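Local coordinates for uncharacterized protein (Deinococcus radiodurans, PDB 3GG7) that is of unknown function but binds manganese and, as a member of the TatD-type metallo-dependent hydrolases, probably cleaves ester bonds, at residues Arg21-Arg26 against Ala207-Val212; His108-Cys113 against Asn134-Asn139; Gly164-Val169 against Arg190-Thr195. One frame throughout, in Å; residues are numbered along the deposited sequence.

How the contacts relate
All three contacts belong to one TIM-barrel domain of the TatD family. Contact 1, which sets the end of helix 16-25 against the loop before helix 212-223, joins residues far apart in sequence; the other two are nested in the loop it closes, contact 2 ending before contact 3 begins. Contacts 1 and 2 lie on opposite sides of the chain's centre, about 32 Å apart centre to centre. Contact 3 is more central, about 18 Å from contact 1 and 19 Å from contact 2 between centres, and touches both, through Val212 against Thr193 and Leu136 against Cys165. Its parallel strands 166-169 and 191-193 belong to the barrel wall and lead to Glu194, about 6 Å from the manganese, while contact 2 joins helices 99-115 and 129-138.

Contact 1: Arg21-Arg26 against Ala207-Val212; sequences RACEER and ALPWDV
The guanidinium of Arg26 lies flat on one face of the Trp210 indole, the two planes 10° apart and their centres 3.6 Å from each other. Arg26 CZ sits almost on the normal of the five-membered ring, which is the geometry of a cation-pi contact, and Arg26 NE comes to 3.5 Å from Trp210 CG. Leu208 CB covers the opposite face, so the indole is sandwiched between a cation and an aliphatic group from its own segment. Cys23 SG stands at the ring edge, near the plane and 4.1 Å from Trp210 CZ3, in a sulfur-aromatic contact. Ala22 CB meets the benzo end at an oblique angle, 3.3 Å from Trp210 CH2, a close apolar touch.

Two torsions set up the stack. Trp210 holds CG between its backbone N and carbonyl carbon (chi1 42°), which turns the indole to the helix, and the Arg26 chain runs extended from CG to NE to lay its end over the ring. The stack is the main restraint on the guanidinium's rotation, which a weak 3.4 Å bond from Arg26 NH1 back to Ala22 O may help to hold. On the other segment, Leu208 N donates to Asp211 OD2 at 2.9 Å, steadying the short 3-10 turn that presents the tryptophan.

Deeper in, Cys23 SG packs on Pro209 CG at 3.7 Å, and both residues rest on Val30 of strand 29-32. Pro209 also reaches Asp5 and Val8 of strand 4-8, so the end of helix 16-25 and the loop leading into helix 212-223 meet against strands 4-8 and 29-32.

Contact 2: His108-Cys113 against Asn134-Asn139; sequences HILRRC and NCLEAN
Leu110 and Asn139 make the central touch, their side chains crossing at about a right angle. Leu110 CB comes to 3.9 Å from Asn139 CG, while Leu110 CD1 lies 3.8 Å from Cys135 O and also touches Cys135 CB and Asn139 ND2. The other branch of the leucine, CD2, meets Leu136 CD2 at 4.3 Å, a looser apolar contact. On the exposed side, the extended chain of Arg111 brings NH1 to 3.3 Å from Asn139 OD1, but the angle there is too poor for a hydrogen bond, and the guanidinium and amide planes are 51° apart.

The asparagine amide is fixed from behind. Asn139 ND2 donates to Cys135 O over 2.8 Å and nearly straight (172°), with the carbonyl oxygen in the plane of the asparagine amide; a carbonyl in the last turn of helix 129-138 is thereby satisfied by a side chain just beyond the helix end. With CG anti to the carbonyl carbon (chi1 -67°), the amide folds back toward Cys135, while CB and CG of Asn139 face Leu110.

These are neighbouring helices of the TIM barrel, 99-115 and 129-138, joined in the chain through strand 119-124 and lying side by side on the outside of the wall. That strand provides the floor of the contact: Leu110 reaches Leu121, and Leu136 reaches Ile123. Farther out, Asn139 O takes a hydrogen bond from Ser142 OG, anchoring the turn after the helix, and on the flank turned to helix 154-162 Arg159 binds both Asn134 and Glu137.

Contact 3: Gly164-Val169 against Arg190-Thr195; sequences GCWFSV and RVLTET
Phe167 N donates to Arg190 O at 3.0 Å, the first of four backbone bonds that join strands 166-169 and 191-193 in parallel. Leu192 N to Phe167 O (2.8 Å), Val169 N to Leu192 O and Glu194 N to Val169 O complete the series. The strand axes approach to 4.5 Å and diverge by 29°, a twist suited to a barrel wall. In this tightly packed, buried part Val169 CG2 packs on Val191 CG1 on one face of the sheet, while Ser168 and Leu192 occupy the other.

At the other end Arg190 and Gly164 are partly exposed, though Trp166 is buried. There Arg190 lays its aliphatic chain over one face of the Trp166 indole in a CH-pi contact, CG 3.8 Å from the centroid of the five-membered ring. A bend at chi3 (-103°) then turns the guanidinium so that NH1 donates to Cys165 O at 2.9 Å, through a bent bond; the same NH1 reaches Ile161 O in helix 154-162, just before the Schellman turn at Gly164. Were Trp166 an alanine, the arginine chain would probably lose the face it lies on and a gap would open toward Arg240 and Leu241 of helix 227-243.

At the C-terminal ends of the strands the chemistry changes. Ser168 OG donates to Glu194 OE1 over a short 2.5 Å, approaching on the anti side of the carboxylate, and Glu194 OE2 is bonded to His148 ND1. Because Glu194 also touches the manganese ligand His7, the serine-glutamate pair probably belongs to a second shell and may help to orient His148, a predicted ligand of a second metal.

Contact 1: Arg21-Arg26 against Ala207-Val212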
ATOM      1  N   ARG A  21      12.738  -1.944  14.840  1.00 23.15           N
ATOM      2  CA  ARG A  21      13.862  -1.254  15.457  1.00 24.32           C
ATOM      3  C   ARG A  21      14.838  -0.709  14.424  1.00 23.43           C
ATOM      4  O   ARG A  21      15.333   0.401  14.534  1.00 22.99           O
ATOM      5  CB  ARG A  21      14.637  -2.207  16.365  1.00 25.49           C
ATOM      6  CG  ARG A  21      14.102  -2.390  17.724  1.00 30.57           C
ATOM      7  CD  ARG A  21      15.233  -2.927  18.628  1.00 36.40           C
ATOM      8  NE  ARG A  21      14.715  -3.838  19.638  1.00 41.49           N
ATOM      9  CZ  ARG A  21      14.754  -5.170  19.574  1.00 43.66           C
ATOM     10  NH1 ARG A  21      14.234  -5.866  20.576  1.00 45.27           N
ATOM     11  NH2 ARG A  21      15.300  -5.815  18.534  1.00 44.20           N
ATOM     12  N   ALA A  22      15.143  -1.523  13.420  1.00 22.90           N
ATOM     13  CA  ALA A  22      16.064  -1.127  12.368  1.00 23.31           C
ATOM     14  C   ALA A  22      15.544   0.069  11.566  1.00 23.54           C
ATOM     15  O   ALA A  22      16.305   0.917  11.107  1.00 23.44           O
ATOM     16  CB  ALA A  22      16.334  -2.310  11.449  1.00 23.73           C
ATOM     17  N   CYS A  23      14.226   0.116  11.382  1.00 22.99           N
ATOM     18  CA  CYS A  23      13.594   1.282  10.751  1.00 23.48           C
ATOM     19  C   CYS A  23      13.722   2.528  11.611  1.00 23.16           C
ATOM     20  O   CYS A  23      14.081   3.603  11.128  1.00 23.06           O
ATOM     21  CB  CYS A  23      12.124   0.997  10.429  1.00 23.12           C
ATOM     22  SG  CYS A  23      11.876  -0.263   9.155  1.00 24.64           S
ATOM     23  N   GLU A  24      13.477   2.397  12.909  1.00 23.37           N
ATOM     24  CA  GLU A  24      13.700   3.543  13.802  1.00 24.02           C
ATOM     25  C   GLU A  24      15.129   4.043  13.830  1.00 24.33           C
ATOM     26  O   GLU A  24      15.373   5.252  13.856  1.00 23.83           O
ATOM     27  CB  GLU A  24      13.296   3.235  15.225  1.00 25.02           C
ATOM     28  CG  GLU A  24      11.851   3.294  15.499  1.00 25.02           C
ATOM     29  CD  GLU A  24      11.160   4.628  15.141  1.00 25.13           C
ATOM     30  OE1 GLU A  24      11.724   5.747  15.171  1.00 25.11           O
ATOM     31  OE2 GLU A  24       9.993   4.484  14.815  1.00 23.73           O
ATOM     32  N   GLU A  25      16.097   3.124  13.843  1.00 24.58           N
ATOM     33  CA  GLU A  25      17.501   3.525  13.824  1.00 25.29           C
ATOM     34  C   GLU A  25      17.812   4.362  12.596  1.00 24.93           C
ATOM     35  O   GLU A  25      18.595   5.309  12.662  1.00 24.73           O
ATOM     36  CB  GLU A  25      18.426   2.290  13.899  1.00 25.71           C
ATOM     37  CG  GLU A  25      18.437   1.608  15.272  1.00 27.69           C
ATOM     38  CD  GLU A  25      18.899   0.137  15.240  1.00 30.78           C
ATOM     39  OE1 GLU A  25      19.177  -0.422  14.154  1.00 31.63           O
ATOM     40  OE2 GLU A  25      18.937  -0.487  16.316  1.00 36.65           O
ATOM     41  N   ARG A  26      17.174   4.028  11.474  1.00 23.78           N
ATOM     42  CA  ARG A  26      17.390   4.731  10.217  1.00 23.68           C
ATOM     43  C   ARG A  26      16.458   5.916  10.034  1.00 23.66           C
ATOM     44  O   ARG A  26      16.541   6.620   9.031  1.00 24.17           O
ATOM     45  CB  ARG A  26      17.146   3.751   9.066  1.00 23.66           C
ATOM     46  CG  ARG A  26      18.186   2.651   8.960  1.00 24.50           C
ATOM     47  CD  ARG A  26      17.754   1.633   7.913  1.00 25.39           C
ATOM     48  NE  ARG A  26      18.874   0.794   7.503  1.00 25.78           N
ATOM     49  CZ  ARG A  26      19.352  -0.225   8.206  1.00 24.92           C
ATOM     50  NH1 ARG A  26      18.810  -0.572   9.361  1.00 23.83           N
ATOM     51  NH2 ARG A  26      20.389  -0.909   7.735  1.00 26.39           N
ATOM     52  N   ALA A 207      12.733  -8.792   0.522  1.00 23.77           N
ATOM     53  CA  ALA A 207      13.029  -7.371   0.696  1.00 21.99           C
ATOM     54  C   ALA A 207      12.851  -6.896   2.129  1.00 22.15           C
ATOM     55  O   ALA A 207      11.973  -7.398   2.861  1.00 22.63           O
ATOM     56  CB  ALA A 207      12.167  -6.535  -0.206  1.00 22.00           C
ATOM     57  N   LEU A 208      13.727  -5.975   2.522  1.00 21.96           N
ATOM     58  CA  LEU A 208      13.624  -5.226   3.776  1.00 22.29           C
ATOM     59  C   LEU A 208      13.275  -3.787   3.466  1.00 21.53           C
ATOM     60  O   LEU A 208      13.535  -3.300   2.357  1.00 21.18           O
ATOM     61  CB  LEU A 208      14.957  -5.277   4.537  1.00 22.97           C
ATOM     62  CG  LEU A 208      15.287  -6.650   5.096  1.00 24.72           C
ATOM     63  CD1 LEU A 208      16.792  -6.672   5.402  1.00 26.35           C
ATOM     64  CD2 LEU A 208      14.415  -6.929   6.335  1.00 26.36           C
ATOM     65  N   PRO A 209      12.687  -3.060   4.437  1.00 20.79           N
ATOM     66  CA  PRO A 209      12.245  -1.686   4.161  1.00 21.44           C
ATOM     67  C   PRO A 209      13.317  -0.764   3.595  1.00 21.50           C
ATOM     68  O   PRO A 209      13.022   0.086   2.737  1.00 22.23           O
ATOM     69  CB  PRO A 209      11.737  -1.193   5.520  1.00 21.56           C
ATOM     70  CG  PRO A 209      11.332  -2.429   6.228  1.00 21.07           C
ATOM     71  CD  PRO A 209      12.265  -3.520   5.766  1.00 21.12           C
ATOM     72  N   TRP A 210      14.551  -0.929   4.035  1.00 21.73           N
ATOM     73  CA  TRP A 210      15.593  -0.033   3.600  1.00 22.54           C
ATOM     74  C   TRP A 210      16.079  -0.340   2.173  1.00 22.32           C
ATOM     75  O   TRP A 210      16.855   0.430   1.602  1.00 22.93           O
ATOM     76  CB  TRP A 210      16.739   0.054   4.629  1.00 23.37           C
ATOM     77  CG  TRP A 210      17.175  -1.224   5.255  1.00 24.53           C
ATOM     78  CD1 TRP A 210      18.251  -1.987   4.898  1.00 26.44           C
ATOM     79  CD2 TRP A 210      16.578  -1.880   6.375  1.00 24.13           C
ATOM     80  NE1 TRP A 210      18.354  -3.066   5.718  1.00 26.47           N
ATOM     81  CE2 TRP A 210      17.342  -3.033   6.641  1.00 25.40           C
ATOM     82  CE3 TRP A 210      15.470  -1.607   7.187  1.00 24.44           C
ATOM     83  CZ2 TRP A 210      17.020  -3.921   7.672  1.00 24.14           C
ATOM     84  CZ3 TRP A 210      15.155  -2.480   8.207  1.00 25.47           C
ATOM     85  CH2 TRP A 210      15.917  -3.631   8.441  1.00 23.84           C
ATOM     86  N   ASP A 211      15.555  -1.404   1.551  1.00 21.56           N
ATOM     87  CA  ASP A 211      15.788  -1.641   0.127  1.00 21.93           C
ATOM     88  C   ASP A 211      15.050  -0.600  -0.713  1.00 22.19           C
ATOM     89  O   ASP A 211      15.206  -0.548  -1.950  1.00 23.12           O
ATOM     90  CB  ASP A 211      15.292  -3.034  -0.301  1.00 21.68           C
ATOM     91  CG  ASP A 211      16.136  -4.171   0.217  1.00 22.76           C
ATOM     92  OD1 ASP A 211      17.370  -4.016   0.362  1.00 26.73           O
ATOM     93  OD2 ASP A 211      15.575  -5.256   0.472  1.00 21.89           O
ATOM     94  N   VAL A 212      14.218   0.204  -0.066  1.00 22.89           N
ATOM     95  CA  VAL A 212      13.540   1.327  -0.730  1.00 22.95           C
ATOM     96  C   VAL A 212      14.542   2.355  -1.263  1.00 24.53           C
ATOM     97  O   VAL A 212      14.201   3.093  -2.179  1.00 24.09           O
ATOM     98  CB  VAL A 212      12.424   1.973   0.183  1.00 23.63           C
ATOM     99  CG1 VAL A 212      12.991   2.942   1.193  1.00 22.78           C
ATOM    100  CG2 VAL A 212      11.339   2.645  -0.657  1.00 24.75           C
TER

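Contact 2: His108-Cys113 against Asn134-Asn139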
ATOM      1  N   HIS A 108     -17.586  -3.501   1.633  1.00 22.94           N
ATOM      2  CA  HIS A 108     -17.839  -3.255   3.068  1.00 22.87           C
ATOM      3  C   HIS A 108     -16.789  -2.292   3.628  1.00 22.76           C
ATOM      4  O   HIS A 108     -17.112  -1.324   4.326  1.00 22.37           O
ATOM      5  CB  HIS A 108     -17.845  -4.573   3.861  1.00 22.70           C
ATOM      6  CG  HIS A 108     -17.875  -4.404   5.351  1.00 25.76           C
ATOM      7  ND1 HIS A 108     -19.049  -4.411   6.087  1.00 28.07           N
ATOM      8  CD2 HIS A 108     -16.873  -4.271   6.246  1.00 26.40           C
ATOM      9  CE1 HIS A 108     -18.761  -4.276   7.369  1.00 28.61           C
ATOM     10  NE2 HIS A 108     -17.447  -4.182   7.493  1.00 27.40           N
ATOM     11  N   ILE A 109     -15.522  -2.564   3.302  1.00 21.02           N
ATOM     12  CA  ILE A 109     -14.424  -1.776   3.808  1.00 21.52           C
ATOM     13  C   ILE A 109     -14.551  -0.330   3.330  1.00 21.43           C
ATOM     14  O   ILE A 109     -14.421   0.583   4.122  1.00 22.00           O
ATOM     15  CB  ILE A 109     -13.071  -2.405   3.447  1.00 21.92           C
ATOM     16  CG1 ILE A 109     -12.807  -3.576   4.426  1.00 22.74           C
ATOM     17  CG2 ILE A 109     -11.964  -1.376   3.519  1.00 21.89           C
ATOM     18  CD1 ILE A 109     -11.597  -4.432   4.131  1.00 23.17           C
ATOM     19  N   LEU A 110     -14.825  -0.133   2.048  1.00 21.47           N
ATOM     20  CA  LEU A 110     -14.940   1.218   1.507  1.00 22.12           C
ATOM     21  C   LEU A 110     -16.100   1.967   2.150  1.00 23.44           C
ATOM     22  O   LEU A 110     -15.948   3.122   2.524  1.00 23.49           O
ATOM     23  CB  LEU A 110     -15.088   1.177  -0.009  1.00 22.59           C
ATOM     24  CG  LEU A 110     -13.893   0.635  -0.781  1.00 21.36           C
ATOM     25  CD1 LEU A 110     -14.176   0.647  -2.266  1.00 23.04           C
ATOM     26  CD2 LEU A 110     -12.612   1.447  -0.502  1.00 20.75           C
ATOM     27  N   ARG A 111     -17.214   1.284   2.347  1.00 24.09           N
ATOM     28  CA  ARG A 111     -18.361   1.908   2.991  1.00 25.69           C
ATOM     29  C   ARG A 111     -18.069   2.306   4.448  1.00 25.60           C
ATOM     30  O   ARG A 111     -18.416   3.417   4.864  1.00 26.56           O
ATOM     31  CB  ARG A 111     -19.583   1.005   2.881  1.00 26.77           C
ATOM     32  CG  ARG A 111     -20.096   0.866   1.453  1.00 31.57           C
ATOM     33  CD  ARG A 111     -21.570   0.506   1.438  1.00 38.50           C
ATOM     34  NE  ARG A 111     -21.996  -0.168   0.210  1.00 43.11           N
ATOM     35  CZ  ARG A 111     -22.066   0.389  -1.003  1.00 47.05           C
ATOM     36  NH1 ARG A 111     -21.708   1.660  -1.217  1.00 47.90           N
ATOM     37  NH2 ARG A 111     -22.493  -0.344  -2.030  1.00 49.17           N
ATOM     38  N   ARG A 112     -17.386   1.436   5.204  1.00 25.09           N
ATOM     39  CA  ARG A 112     -17.037   1.748   6.593  1.00 25.15           C
ATOM     40  C   ARG A 112     -16.041   2.892   6.638  1.00 24.59           C
ATOM     41  O   ARG A 112     -16.137   3.768   7.501  1.00 25.14           O
ATOM     42  CB  ARG A 112     -16.478   0.534   7.326  1.00 25.49           C
ATOM     43  CG  ARG A 112     -17.427  -0.662   7.370  1.00 28.96           C
ATOM     44  CD  ARG A 112     -18.657  -0.420   8.235  1.00 35.02           C
ATOM     45  NE  ARG A 112     -19.683   0.390   7.574  1.00 39.62           N
ATOM     46  CZ  ARG A 112     -20.510  -0.031   6.613  1.00 42.71           C
ATOM     47  NH1 ARG A 112     -21.403   0.815   6.102  1.00 44.10           N
ATOM     48  NH2 ARG A 112     -20.456  -1.276   6.142  1.00 43.96           N
ATOM     49  N   CYS A 113     -15.110   2.939   5.681  1.00 24.35           N
ATOM     50  CA  CYS A 113     -14.183   4.066   5.598  1.00 24.73           C
ATOM     51  C   CYS A 113     -14.968   5.364   5.402  1.00 26.00           C
ATOM     52  O   CYS A 113     -14.729   6.339   6.092  1.00 26.79           O
ATOM     53  CB  CYS A 113     -13.182   3.901   4.478  1.00 24.23           C
ATOM     54  SG  CYS A 113     -11.898   2.655   4.859  1.00 23.31           S
ATOM     55  N   ASN A 134     -13.675   0.640 -10.533  1.00 22.95           N
ATOM     56  CA  ASN A 134     -15.148   0.729 -10.481  1.00 23.47           C
ATOM     57  C   ASN A 134     -15.604   0.907  -9.034  1.00 24.19           C
ATOM     58  O   ASN A 134     -16.466   1.744  -8.714  1.00 24.09           O
ATOM     59  CB  ASN A 134     -15.812  -0.501 -11.124  1.00 23.98           C
ATOM     60  CG  ASN A 134     -15.631  -0.536 -12.634  1.00 24.46           C
ATOM     61  OD1 ASN A 134     -15.346   0.480 -13.240  1.00 26.71           O
ATOM     62  ND2 ASN A 134     -15.753  -1.715 -13.227  1.00 27.70           N
ATOM     63  N   CYS A 135     -14.973   0.161  -8.124  1.00 23.82           N
ATOM     64  CA  CYS A 135     -15.335   0.255  -6.696  1.00 24.41           C
ATOM     65  C   CYS A 135     -15.001   1.620  -6.131  1.00 24.11           C
ATOM     66  O   CYS A 135     -15.760   2.152  -5.356  1.00 23.56           O
ATOM     67  CB  CYS A 135     -14.630  -0.833  -5.851  1.00 24.51           C
ATOM     68  SG  CYS A 135     -15.169  -2.517  -6.165  1.00 27.26           S
ATOM     69  N   LEU A 136     -13.842   2.156  -6.486  1.00 23.96           N
ATOM     70  CA  LEU A 136     -13.418   3.455  -5.977  1.00 24.63           C
ATOM     71  C   LEU A 136     -14.315   4.549  -6.549  1.00 25.78           C
ATOM     72  O   LEU A 136     -14.672   5.487  -5.840  1.00 26.83           O
ATOM     73  CB  LEU A 136     -11.972   3.743  -6.336  1.00 24.24           C
ATOM     74  CG  LEU A 136     -10.954   2.872  -5.596  1.00 24.82           C
ATOM     75  CD1 LEU A 136      -9.554   3.123  -6.128  1.00 24.90           C
ATOM     76  CD2 LEU A 136     -11.023   3.114  -4.092  1.00 24.99           C
ATOM     77  N   GLU A 137     -14.653   4.424  -7.826  1.00 26.29           N
ATOM     78  CA  GLU A 137     -15.542   5.418  -8.459  1.00 27.74           C
ATOM     79  C   GLU A 137     -16.913   5.429  -7.782  1.00 28.30           C
ATOM     80  O   GLU A 137     -17.539   6.487  -7.647  1.00 30.01           O
ATOM     81  CB  GLU A 137     -15.701   5.157  -9.945  1.00 28.48           C
ATOM     82  CG  GLU A 137     -16.446   6.287 -10.621  1.00 29.48           C
ATOM     83  CD  GLU A 137     -16.289   6.302 -12.114  1.00 35.12           C
ATOM     84  OE1 GLU A 137     -16.596   7.361 -12.705  1.00 38.64           O
ATOM     85  OE2 GLU A 137     -15.872   5.281 -12.693  1.00 38.99           O
ATOM     86  N   ALA A 138     -17.372   4.259  -7.348  1.00 28.66           N
ATOM     87  CA  ALA A 138     -18.665   4.108  -6.690  1.00 28.64           C
ATOM     88  C   ALA A 138     -18.654   4.568  -5.231  1.00 29.56           C
ATOM     89  O   ALA A 138     -19.711   4.783  -4.626  1.00 30.05           O
ATOM     90  CB  ALA A 138     -19.117   2.659  -6.773  1.00 28.97           C
ATOM     91  N   ASN A 139     -17.452   4.710  -4.669  1.00 29.19           N
ATOM     92  CA  ASN A 139     -17.266   5.057  -3.267  1.00 29.93           C
ATOM     93  C   ASN A 139     -16.221   6.159  -3.113  1.00 30.49           C
ATOM     94  O   ASN A 139     -15.208   5.942  -2.453  1.00 29.45           O
ATOM     95  CB  ASN A 139     -16.767   3.810  -2.497  1.00 29.76           C
ATOM     96  CG  ASN A 139     -17.798   2.708  -2.420  1.00 30.93           C
ATOM     97  OD1 ASN A 139     -18.634   2.695  -1.514  1.00 34.13           O
ATOM     98  ND2 ASN A 139     -17.737   1.759  -3.356  1.00 30.14           N
TER

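Contact 3: Gly164-Val169 against Arg190-Thr195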
ATOM      1  N   GLY A 164      -8.312  10.284  -9.047  1.00 28.08           N
ATOM      2  CA  GLY A 164      -7.614  10.823  -7.879  1.00 27.23           C
ATOM      3  C   GLY A 164      -6.747   9.821  -7.135  1.00 26.38           C
ATOM      4  O   GLY A 164      -6.423  10.038  -5.947  1.00 26.97           O
ATOM      5  N   CYS A 165      -6.355   8.734  -7.805  1.00 24.69           N
ATOM      6  CA  CYS A 165      -5.479   7.749  -7.161  1.00 24.01           C
ATOM      7  C   CYS A 165      -4.073   8.276  -7.040  1.00 23.51           C
ATOM      8  O   CYS A 165      -3.597   9.070  -7.882  1.00 23.62           O
ATOM      9  CB  CYS A 165      -5.428   6.436  -7.932  1.00 23.39           C
ATOM     10  SG  CYS A 165      -6.960   5.492  -7.916  1.00 23.58           S
ATOM     11  N   TRP A 166      -3.416   7.833  -5.963  1.00 22.10           N
ATOM     12  CA  TRP A 166      -1.975   7.925  -5.783  1.00 21.92           C
ATOM     13  C   TRP A 166      -1.354   6.558  -6.053  1.00 20.60           C
ATOM     14  O   TRP A 166      -2.088   5.596  -6.263  1.00 20.77           O
ATOM     15  CB  TRP A 166      -1.627   8.375  -4.363  1.00 22.13           C
ATOM     16  CG  TRP A 166      -2.070   9.768  -3.989  1.00 22.63           C
ATOM     17  CD1 TRP A 166      -3.301  10.324  -4.147  1.00 24.05           C
ATOM     18  CD2 TRP A 166      -1.271  10.735  -3.343  1.00 20.73           C
ATOM     19  NE1 TRP A 166      -3.312  11.608  -3.654  1.00 24.89           N
ATOM     20  CE2 TRP A 166      -2.072  11.878  -3.142  1.00 21.81           C
ATOM     21  CE3 TRP A 166       0.063  10.752  -2.920  1.00 22.80           C
ATOM     22  CZ2 TRP A 166      -1.587  13.033  -2.542  1.00 23.07           C
ATOM     23  CZ3 TRP A 166       0.536  11.900  -2.303  1.00 22.04           C
ATOM     24  CH2 TRP A 166      -0.283  13.029  -2.150  1.00 22.29           C
ATOM     25  N   PHE A 167      -0.024   6.461  -6.043  1.00 20.59           N
ATOM     26  CA  PHE A 167       0.685   5.250  -6.390  1.00 20.61           C
ATOM     27  C   PHE A 167       1.874   5.053  -5.503  1.00 20.92           C
ATOM     28  O   PHE A 167       2.638   5.988  -5.309  1.00 21.54           O
ATOM     29  CB  PHE A 167       1.142   5.313  -7.871  1.00 21.69           C
ATOM     30  CG  PHE A 167       0.028   5.659  -8.793  1.00 23.55           C
ATOM     31  CD1 PHE A 167      -0.780   4.654  -9.330  1.00 25.84           C
ATOM     32  CD2 PHE A 167      -0.290   6.984  -9.044  1.00 23.95           C
ATOM     33  CE1 PHE A 167      -1.858   4.969 -10.124  1.00 26.99           C
ATOM     34  CE2 PHE A 167      -1.382   7.315  -9.829  1.00 24.73           C
ATOM     35  CZ  PHE A 167      -2.158   6.297 -10.388  1.00 26.10           C
ATOM     36  N   SER A 168       2.054   3.840  -4.976  1.00 20.36           N
ATOM     37  CA  SER A 168       3.286   3.504  -4.317  1.00 20.19           C
ATOM     38  C   SER A 168       4.005   2.476  -5.169  1.00 20.30           C
ATOM     39  O   SER A 168       3.445   1.467  -5.569  1.00 21.42           O
ATOM     40  CB  SER A 168       3.067   3.049  -2.847  1.00 19.19           C
ATOM     41  OG  SER A 168       2.187   1.935  -2.747  1.00 20.41           O
ATOM     42  N   VAL A 169       5.253   2.785  -5.484  1.00 21.19           N
ATOM     43  CA  VAL A 169       5.998   2.038  -6.474  1.00 22.14           C
ATOM     44  C   VAL A 169       7.193   1.403  -5.800  1.00 22.68           C
ATOM     45  O   VAL A 169       7.790   1.991  -4.881  1.00 21.80           O
ATOM     46  CB  VAL A 169       6.413   2.933  -7.692  1.00 23.53           C
ATOM     47  CG1 VAL A 169       5.197   3.620  -8.299  1.00 22.95           C
ATOM     48  CG2 VAL A 169       7.453   3.957  -7.301  1.00 25.43           C
ATOM     49  N   ARG A 190       2.088  12.560  -6.883  1.00 24.44           N
ATOM     50  CA  ARG A 190       1.269  11.459  -6.335  1.00 24.25           C
ATOM     51  C   ARG A 190       2.029  10.132  -6.264  1.00 23.96           C
ATOM     52  O   ARG A 190       1.410   9.062  -6.114  1.00 23.77           O
ATOM     53  CB  ARG A 190       0.001  11.297  -7.163  1.00 24.71           C
ATOM     54  CG  ARG A 190      -1.043  12.399  -6.892  1.00 28.24           C
ATOM     55  CD  ARG A 190      -2.411  12.051  -7.466  1.00 33.78           C
ATOM     56  NE  ARG A 190      -2.692  12.779  -8.690  1.00 36.42           N
ATOM     57  CZ  ARG A 190      -3.653  12.459  -9.547  1.00 38.42           C
ATOM     58  NH1 ARG A 190      -4.457  11.409  -9.322  1.00 34.69           N
ATOM     59  NH2 ARG A 190      -3.819  13.209 -10.633  1.00 39.68           N
ATOM     60  N   VAL A 191       3.356  10.195  -6.322  1.00 22.98           N
ATOM     61  CA  VAL A 191       4.219   9.022  -6.277  1.00 22.70           C
ATOM     62  C   VAL A 191       4.853   8.849  -4.894  1.00 22.59           C
ATOM     63  O   VAL A 191       5.451   9.770  -4.343  1.00 22.55           O
ATOM     64  CB  VAL A 191       5.270   9.060  -7.387  1.00 23.14           C
ATOM     65  CG1 VAL A 191       6.228   7.873  -7.309  1.00 23.24           C
ATOM     66  CG2 VAL A 191       4.544   9.028  -8.725  1.00 22.39           C
ATOM     67  N   LEU A 192       4.659   7.654  -4.332  1.00 22.47           N
ATOM     68  CA  LEU A 192       5.280   7.240  -3.073  1.00 21.17           C
ATOM     69  C   LEU A 192       6.129   6.027  -3.389  1.00 21.76           C
ATOM     70  O   LEU A 192       5.946   5.362  -4.412  1.00 21.88           O
ATOM     71  CB  LEU A 192       4.183   6.862  -2.050  1.00 21.85           C
ATOM     72  CG  LEU A 192       3.143   7.944  -1.789  1.00 23.09           C
ATOM     73  CD1 LEU A 192       2.019   7.396  -0.951  1.00 22.46           C
ATOM     74  CD2 LEU A 192       3.775   9.202  -1.156  1.00 24.50           C
ATOM     75  N   THR A 193       7.044   5.704  -2.482  1.00 21.90           N
ATOM     76  CA  THR A 193       7.927   4.557  -2.622  1.00 21.01           C
ATOM     77  C   THR A 193       7.501   3.456  -1.636  1.00 20.99           C
ATOM     78  O   THR A 193       7.030   3.765  -0.565  1.00 21.22           O
ATOM     79  CB  THR A 193       9.392   4.965  -2.369  1.00 21.40           C
ATOM     80  OG1 THR A 193       9.488   5.755  -1.185  1.00 20.96           O
ATOM     81  CG2 THR A 193       9.956   5.793  -3.546  1.00 22.94           C
ATOM     82  N   GLU A 194       7.711   2.195  -2.003  1.00 19.96           N
ATOM     83  CA  GLU A 194       7.396   1.033  -1.137  1.00 20.21           C
ATOM     84  C   GLU A 194       8.369  -0.103  -1.409  1.00 20.39           C
ATOM     85  O   GLU A 194       9.097  -0.056  -2.407  1.00 20.31           O
ATOM     86  CB  GLU A 194       5.970   0.525  -1.407  1.00 19.79           C
ATOM     87  CG  GLU A 194       5.763  -0.102  -2.805  1.00 19.65           C
ATOM     88  CD  GLU A 194       4.435  -0.873  -2.942  1.00 20.54           C
ATOM     89  OE1 GLU A 194       3.373  -0.305  -2.624  1.00 22.36           O
ATOM     90  OE2 GLU A 194       4.479  -2.061  -3.329  1.00 23.87           O
ATOM     91  N   THR A 195       8.379  -1.134  -0.565  1.00 19.64           N
ATOM     92  CA  THR A 195       9.008  -2.410  -0.887  1.00 20.66           C
ATOM     93  C   THR A 195       8.041  -3.593  -1.021  1.00 20.37           C
ATOM     94  O   THR A 195       8.303  -4.520  -1.761  1.00 20.98           O
ATOM     95  CB  THR A 195      10.065  -2.854   0.126  1.00 21.65           C
ATOM     96  OG1 THR A 195       9.452  -3.105   1.408  1.00 21.66           O
ATOM     97  CG2 THR A 195      11.193  -1.826   0.248  1.00 21.22           C
TER